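PDB 6DLH: alpha-1,4-endofucoidanase, which hydrolyses internal alpha-1,4 linkages of fucoidan, as a family 107 glycoside hydrolase whose catalytic domain is followed by calcium-binding immunoglobulin-like domains. Local coordinates for residues G354-V365 / Q398-T408. Residues are numbered along the deposited sequence; the frame is centred on the assembly and turned at random.
Sequences GNTPCLTDEQFV and QPYALNQFELT
With CG lodged between its backbone N and carbonyl carbon (chi1 76°), Tyr400 presents one ring face to Pro357, whereas Gln404, CG anti to its carbonyl carbon (chi1 -60°), extends its amide toward the start of helix 361-372. Pro357 CD sits 3.6 Å from the centroid of the Tyr400 ring, almost on its normal, a CH-pi contact, and Tyr400 OH donates to Gly354 O at 2.6 Å from above that carbonyl plane. Replacing Tyr400 by alanine removes both hydroxyl and ring, which is likely to leave Gly354 O without this donor and Pro357 without the flat face it packs on. Further along, Gln404 illustrates how one amide can tie a second helix both to a loop and to the start of the helix that follows it: NE2 donates in-plane hydrogen bonds to Leu359 O at 3.0 Å and to Asp361 OD1 at 3.2 Å, the latter on the oxygen's anti lone pair. Asn403 ND2 donates a hydrogen bond to Asp361 OD2 from above the carboxylate plane. Gln404 CB covers one face of Phe364, while Thr408 OG1 lies at the ring edge, 3.2 Å from CD2. Helices 361-372 and 399-415, their segment axes crossing at -54°, thus pack together in what is probably the catalytic domain; Phe364 also meets Trp380, just past strand 377-379, and Phe405 reaches strand 46-49 of the seven-stranded parallel sheet.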
ATOM      1  N   GLY A 354     -10.831  -9.985   6.892  1.00 27.94           N
ATOM      2  CA  GLY A 354     -11.850 -10.702   7.639  1.00 27.23           C
ATOM      3  C   GLY A 354     -12.735 -11.565   6.746  1.00 26.51           C
ATOM      4  O   GLY A 354     -13.247 -11.108   5.728  1.00 26.24           O
ATOM      5  N   ASN A 355     -12.950 -12.798   7.198  1.00 28.06           N
ATOM      6  CA  ASN A 355     -13.560 -13.882   6.449  1.00 30.59           C
ATOM      7  C   ASN A 355     -15.080 -13.728   6.395  1.00 29.18           C
ATOM      8  O   ASN A 355     -15.718 -14.292   5.513  1.00 29.12           O
ATOM      9  CB  ASN A 355     -13.277 -15.200   7.175  1.00 38.39           C
ATOM     10  CG  ASN A 355     -13.124 -16.393   6.261  1.00 44.83           C
ATOM     11  OD1 ASN A 355     -12.424 -16.324   5.249  1.00 52.24           O
ATOM     12  ND2 ASN A 355     -13.741 -17.503   6.638  1.00 46.73           N
ATOM     13  N   THR A 356     -15.667 -12.996   7.355  1.00 27.91           N
ATOM     14  CA  THR A 356     -17.111 -13.023   7.554  1.00 28.15           C
ATOM     15  C   THR A 356     -17.671 -11.603   7.566  1.00 26.09           C
ATOM     16  O   THR A 356     -17.136 -10.738   8.244  1.00 26.81           O
ATOM     17  CB  THR A 356     -17.473 -13.753   8.857  1.00 28.86           C
ATOM     18  OG1 THR A 356     -16.809 -15.016   8.883  1.00 29.94           O
ATOM     19  CG2 THR A 356     -18.962 -13.968   9.044  1.00 29.04           C
ATOM     20  N   PRO A 357     -18.774 -11.320   6.832  1.00 26.00           N
ATOM     21  CA  PRO A 357     -19.441 -10.017   6.907  1.00 25.12           C
ATOM     22  C   PRO A 357     -20.201  -9.869   8.225  1.00 25.61           C
ATOM     23  O   PRO A 357     -20.718 -10.855   8.745  1.00 25.11           O
ATOM     24  CB  PRO A 357     -20.457 -10.080   5.758  1.00 23.76           C
ATOM     25  CG  PRO A 357     -20.746 -11.563   5.600  1.00 24.55           C
ATOM     26  CD  PRO A 357     -19.420 -12.240   5.880  1.00 25.14           C
ATOM     27  N   CYS A 358     -20.281  -8.635   8.744  1.00 24.43           N
ATOM     28  CA  CYS A 358     -20.962  -8.391  10.007  1.00 23.83           C
ATOM     29  C   CYS A 358     -22.414  -8.003   9.750  1.00 23.95           C
ATOM     30  O   CYS A 358     -23.233  -8.064  10.671  1.00 23.32           O
ATOM     31  CB  CYS A 358     -20.248  -7.347  10.865  1.00 24.37           C
ATOM     32  SG  CYS A 358     -20.273  -5.660  10.196  1.00 24.93           S
ATOM     33  N   LEU A 359     -22.705  -7.618   8.494  1.00 23.76           N
ATOM     34  CA  LEU A 359     -24.042  -7.237   8.048  1.00 23.44           C
ATOM     35  C   LEU A 359     -24.515  -8.225   6.981  1.00 24.45           C
ATOM     36  O   LEU A 359     -23.710  -8.765   6.226  1.00 24.43           O
ATOM     37  CB  LEU A 359     -24.015  -5.810   7.482  1.00 20.84           C
ATOM     38  CG  LEU A 359     -23.704  -4.693   8.480  1.00 20.66           C
ATOM     39  CD1 LEU A 359     -23.784  -3.316   7.835  1.00 18.62           C
ATOM     40  CD2 LEU A 359     -24.627  -4.758   9.693  1.00 19.83           C
ATOM     41  N   THR A 360     -25.829  -8.466   6.931  1.00 24.60           N
ATOM     42  CA  THR A 360     -26.424  -9.191   5.821  1.00 24.37           C
ATOM     43  C   THR A 360     -26.336  -8.296   4.586  1.00 23.74           C
ATOM     44  O   THR A 360     -26.161  -7.088   4.720  1.00 24.89           O
ATOM     45  CB  THR A 360     -27.897  -9.532   6.090  1.00 24.27           C
ATOM     46  OG1 THR A 360     -28.583  -8.287   6.215  1.00 22.80           O
ATOM     47  CG2 THR A 360     -28.120 -10.395   7.317  1.00 24.65           C
ATOM     48  N   ASP A 361     -26.488  -8.891   3.396  1.00 23.62           N
ATOM     49  CA  ASP A 361     -26.513  -8.140   2.152  1.00 23.38           C
ATOM     50  C   ASP A 361     -27.531  -7.007   2.262  1.00 22.37           C
ATOM     51  O   ASP A 361     -27.213  -5.865   1.945  1.00 24.66           O
ATOM     52  CB  ASP A 361     -26.818  -9.037   0.944  1.00 24.26           C
ATOM     53  CG  ASP A 361     -25.785 -10.117   0.675  1.00 24.55           C
ATOM     54  OD1 ASP A 361     -24.735 -10.116   1.348  1.00 23.09           O
ATOM     55  OD2 ASP A 361     -26.033 -10.947  -0.229  1.00 26.16           O
ATOM     56  N   GLU A 362     -28.750  -7.331   2.709  1.00 22.10           N
ATOM     57  CA  GLU A 362     -29.822  -6.351   2.843  1.00 22.18           C
ATOM     58  C   GLU A 362     -29.416  -5.223   3.799  1.00 22.24           C
ATOM     59  O   GLU A 362     -29.663  -4.053   3.519  1.00 22.24           O
ATOM     60  CB  GLU A 362     -31.114  -7.026   3.313  1.00 22.23           C
ATOM     61  CG  GLU A 362     -32.296  -6.075   3.404  1.00 23.93           C
ATOM     62  N   GLN A 363     -28.835  -5.580   4.951  1.00 21.89           N
ATOM     63  CA  GLN A 363     -28.419  -4.591   5.936  1.00 22.02           C
ATOM     64  C   GLN A 363     -27.308  -3.713   5.356  1.00 22.77           C
ATOM     65  O   GLN A 363     -27.326  -2.501   5.546  1.00 23.15           O
ATOM     66  CB  GLN A 363     -27.972  -5.264   7.237  1.00 21.99           C
ATOM     67  CG  GLN A 363     -29.122  -5.742   8.119  1.00 22.22           C
ATOM     68  CD  GLN A 363     -28.633  -6.718   9.164  1.00 23.92           C
ATOM     69  OE1 GLN A 363     -27.489  -7.168   9.128  1.00 22.64           O
ATOM     70  NE2 GLN A 363     -29.501  -7.063  10.107  1.00 23.40           N
ATOM     71  N   PHE A 364     -26.361  -4.323   4.624  1.00 22.33           N
ATOM     72  CA  PHE A 364     -25.241  -3.579   4.071  1.00 22.67           C
ATOM     73  C   PHE A 364     -25.730  -2.461   3.152  1.00 22.53           C
ATOM     74  O   PHE A 364     -25.279  -1.322   3.269  1.00 22.04           O
ATOM     75  CB  PHE A 364     -24.263  -4.493   3.333  1.00 21.97           C
ATOM     76  CG  PHE A 364     -22.971  -3.798   2.983  1.00 21.16           C
ATOM     77  CD1 PHE A 364     -21.930  -3.735   3.898  1.00 21.44           C
ATOM     78  CD2 PHE A 364     -22.807  -3.175   1.752  1.00 21.35           C
ATOM     79  CE1 PHE A 364     -20.748  -3.069   3.589  1.00 20.97           C
ATOM     80  CE2 PHE A 364     -21.629  -2.505   1.444  1.00 21.61           C
ATOM     81  CZ  PHE A 364     -20.598  -2.458   2.364  1.00 21.49           C
ATOM     82  N   VAL A 365     -26.664  -2.804   2.254  1.00 22.39           N
ATOM     83  CA  VAL A 365     -27.226  -1.877   1.283  1.00 22.03           C
ATOM     84  C   VAL A 365     -27.986  -0.771   2.014  1.00 23.03           C
ATOM     85  O   VAL A 365     -27.868   0.405   1.661  1.00 22.50           O
ATOM     86  CB  VAL A 365     -28.109  -2.623   0.259  1.00 22.11           C
ATOM     87  CG1 VAL A 365     -28.798  -1.671  -0.699  1.00 20.30           C
ATOM     88  CG2 VAL A 365     -27.302  -3.659  -0.523  1.00 21.45           C
ATOM     89  N   GLN A 398     -12.215  -9.991  -0.457  1.00 25.55           N
ATOM     90  CA  GLN A 398     -13.027 -11.156  -0.140  1.00 26.08           C
ATOM     91  C   GLN A 398     -14.235 -11.186  -1.075  1.00 25.46           C
ATOM     92  O   GLN A 398     -14.900 -10.167  -1.283  1.00 25.06           O
ATOM     93  CB  GLN A 398     -13.516 -11.083   1.309  1.00 25.66           C
ATOM     94  CG  GLN A 398     -12.440 -11.415   2.332  1.00 28.82           C
ATOM     95  CD  GLN A 398     -12.135 -12.893   2.400  1.00 30.40           C
ATOM     96  OE1 GLN A 398     -12.717 -13.706   1.680  1.00 31.79           O
ATOM     97  NE2 GLN A 398     -11.224 -13.255   3.287  1.00 28.67           N
ATOM     98  N   PRO A 399     -14.549 -12.354  -1.676  1.00 25.14           N
ATOM     99  CA  PRO A 399     -15.697 -12.470  -2.572  1.00 23.94           C
ATOM    100  C   PRO A 399     -16.973 -11.870  -1.984  1.00 23.07           C
ATOM    101  O   PRO A 399     -17.729 -11.241  -2.715  1.00 23.28           O
ATOM    102  CB  PRO A 399     -15.808 -13.991  -2.770  1.00 24.74           C
ATOM    103  CG  PRO A 399     -14.374 -14.466  -2.669  1.00 24.37           C
ATOM    104  CD  PRO A 399     -13.797 -13.619  -1.552  1.00 25.10           C
ATOM    105  N   TYR A 400     -17.200 -12.032  -0.671  1.00 21.81           N
ATOM    106  CA  TYR A 400     -18.434 -11.520  -0.081  1.00 22.69           C
ATOM    107  C   TYR A 400     -18.477  -9.993  -0.108  1.00 22.71           C
ATOM    108  O   TYR A 400     -19.547  -9.403  -0.272  1.00 23.59           O
ATOM    109  CB  TYR A 400     -18.715 -12.074   1.322  1.00 22.53           C
ATOM    110  CG  TYR A 400     -17.887 -11.476   2.425  1.00 23.16           C
ATOM    111  CD1 TYR A 400     -18.171 -10.219   2.947  1.00 23.73           C
ATOM    112  CD2 TYR A 400     -16.802 -12.169   2.939  1.00 23.63           C
ATOM    113  CE1 TYR A 400     -17.384  -9.658   3.942  1.00 23.39           C
ATOM    114  CE2 TYR A 400     -16.022 -11.629   3.950  1.00 23.29           C
ATOM    115  CZ  TYR A 400     -16.322 -10.380   4.458  1.00 23.21           C
ATOM    116  OH  TYR A 400     -15.547  -9.877   5.457  1.00 24.06           O
ATOM    117  N   ALA A 401     -17.317  -9.358   0.068  1.00 22.15           N
ATOM    118  CA  ALA A 401     -17.271  -7.904   0.119  1.00 21.93           C
ATOM    119  C   ALA A 401     -17.630  -7.337  -1.252  1.00 21.83           C
ATOM    120  O   ALA A 401     -18.399  -6.384  -1.331  1.00 23.08           O
ATOM    121  CB  ALA A 401     -15.919  -7.430   0.601  1.00 21.00           C
ATOM    122  N   LEU A 402     -17.096  -7.957  -2.320  1.00 22.17           N
ATOM    123  CA  LEU A 402     -17.447  -7.610  -3.691  1.00 21.45           C
ATOM    124  C   LEU A 402     -18.951  -7.787  -3.890  1.00 22.15           C
ATOM    125  O   LEU A 402     -19.618  -6.886  -4.402  1.00 21.62           O
ATOM    126  CB  LEU A 402     -16.633  -8.461  -4.679  1.00 21.55           C
ATOM    127  CG  LEU A 402     -16.895  -8.188  -6.168  1.00 21.58           C
ATOM    128  CD1 LEU A 402     -16.541  -6.758  -6.543  1.00 21.81           C
ATOM    129  CD2 LEU A 402     -16.120  -9.143  -7.057  1.00 21.15           C
ATOM    130  N   ASN A 403     -19.480  -8.939  -3.450  1.00 21.74           N
ATOM    131  CA  ASN A 403     -20.906  -9.232  -3.515  1.00 21.57           C
ATOM    132  C   ASN A 403     -21.713  -8.065  -2.940  1.00 22.63           C
ATOM    133  O   ASN A 403     -22.579  -7.507  -3.616  1.00 23.83           O
ATOM    134  CB  ASN A 403     -21.213 -10.552  -2.804  1.00 22.03           C
ATOM    135  CG  ASN A 403     -22.693 -10.826  -2.647  1.00 22.07           C
ATOM    136  OD1 ASN A 403     -23.380 -11.105  -3.625  1.00 21.48           O
ATOM    137  ND2 ASN A 403     -23.189 -10.776  -1.418  1.00 20.81           N
ATOM    138  N   GLN A 404     -21.393  -7.668  -1.699  1.00 21.44           N
ATOM    139  CA  GLN A 404     -22.162  -6.649  -1.000  1.00 21.42           C
ATOM    140  C   GLN A 404     -22.053  -5.294  -1.702  1.00 21.75           C
ATOM    141  O   GLN A 404     -23.052  -4.586  -1.852  1.00 22.17           O
ATOM    142  CB  GLN A 404     -21.761  -6.594   0.478  1.00 21.32           C
ATOM    143  CG  GLN A 404     -21.992  -7.903   1.229  1.00 21.11           C
ATOM    144  CD  GLN A 404     -22.012  -7.725   2.730  1.00 22.03           C
ATOM    145  OE1 GLN A 404     -21.168  -7.033   3.309  1.00 21.91           O
ATOM    146  NE2 GLN A 404     -22.974  -8.365   3.381  1.00 20.71           N
ATOM    147  N   PHE A 405     -20.834  -4.948  -2.135  1.00 22.45           N
ATOM    148  CA  PHE A 405     -20.551  -3.713  -2.851  1.00 22.68           C
ATOM    149  C   PHE A 405     -21.272  -3.665  -4.197  1.00 23.09           C
ATOM    150  O   PHE A 405     -21.757  -2.611  -4.602  1.00 23.17           O
ATOM    151  CB  PHE A 405     -19.036  -3.477  -2.945  1.00 22.96           C
ATOM    152  CG  PHE A 405     -18.567  -2.327  -2.091  1.00 22.08           C
ATOM    153  CD1 PHE A 405     -18.323  -2.498  -0.739  1.00 22.44           C
ATOM    154  CD2 PHE A 405     -18.430  -1.056  -2.626  1.00 22.60           C
ATOM    155  CE1 PHE A 405     -17.934  -1.425   0.055  1.00 22.07           C
ATOM    156  CE2 PHE A 405     -18.042   0.016  -1.833  1.00 22.98           C
ATOM    157  CZ  PHE A 405     -17.787  -0.171  -0.491  1.00 21.62           C
ATOM    158  N   GLU A 406     -21.370  -4.815  -4.877  1.00 24.50           N
ATOM    159  CA  GLU A 406     -22.072  -4.891  -6.150  1.00 23.91           C
ATOM    160  C   GLU A 406     -23.573  -4.674  -5.955  1.00 24.34           C
ATOM    161  O   GLU A 406     -24.189  -3.923  -6.707  1.00 24.16           O
ATOM    162  CB  GLU A 406     -21.763  -6.205  -6.870  1.00 25.21           C
ATOM    163  CG  GLU A 406     -20.383  -6.247  -7.507  1.00 27.22           C
ATOM    164  CD  GLU A 406     -20.170  -5.412  -8.759  1.00 29.15           C
ATOM    165  OE1 GLU A 406     -21.096  -4.671  -9.152  1.00 31.13           O
ATOM    166  OE2 GLU A 406     -19.074  -5.511  -9.346  1.00 30.16           O
ATOM    167  N   LEU A 407     -24.166  -5.336  -4.947  1.00 24.01           N
ATOM    168  CA  LEU A 407     -25.579  -5.133  -4.652  1.00 22.95           C
ATOM    169  C   LEU A 407     -25.827  -3.657  -4.335  1.00 22.78           C
ATOM    170  O   LEU A 407     -26.761  -3.060  -4.856  1.00 24.87           O
ATOM    171  CB  LEU A 407     -26.010  -6.047  -3.497  1.00 21.85           C
ATOM    172  CG  LEU A 407     -26.006  -7.546  -3.815  1.00 22.73           C
ATOM    173  CD1 LEU A 407     -26.213  -8.384  -2.562  1.00 19.76           C
ATOM    174  CD2 LEU A 407     -27.044  -7.893  -4.879  1.00 21.11           C
ATOM    175  N   THR A 408     -24.969  -3.075  -3.488  1.00 22.36           N
ATOM    176  CA  THR A 408     -25.005  -1.653  -3.183  1.00 22.42           C
ATOM    177  C   THR A 408     -24.959  -0.813  -4.461  1.00 22.79           C
ATOM    178  O   THR A 408     -25.703   0.161  -4.588  1.00 22.96           O
ATOM    179  CB  THR A 408     -23.867  -1.270  -2.227  1.00 22.65           C
ATOM    180  OG1 THR A 408     -24.017  -2.036  -1.030  1.00 21.67           O
ATOM    181  CG2 THR A 408     -23.843   0.206  -1.892  1.00 21.75           C
TER
HETATM  182  O   HOH W   1      -9.546 -11.714   4.963  1.00 25.08           O
HETATM  183  O   HOH W   2     -10.196 -16.133   3.250  1.00 41.34           O
HETATM  184  O   HOH W   3     -21.115  -6.725   6.037  1.00 20.23           O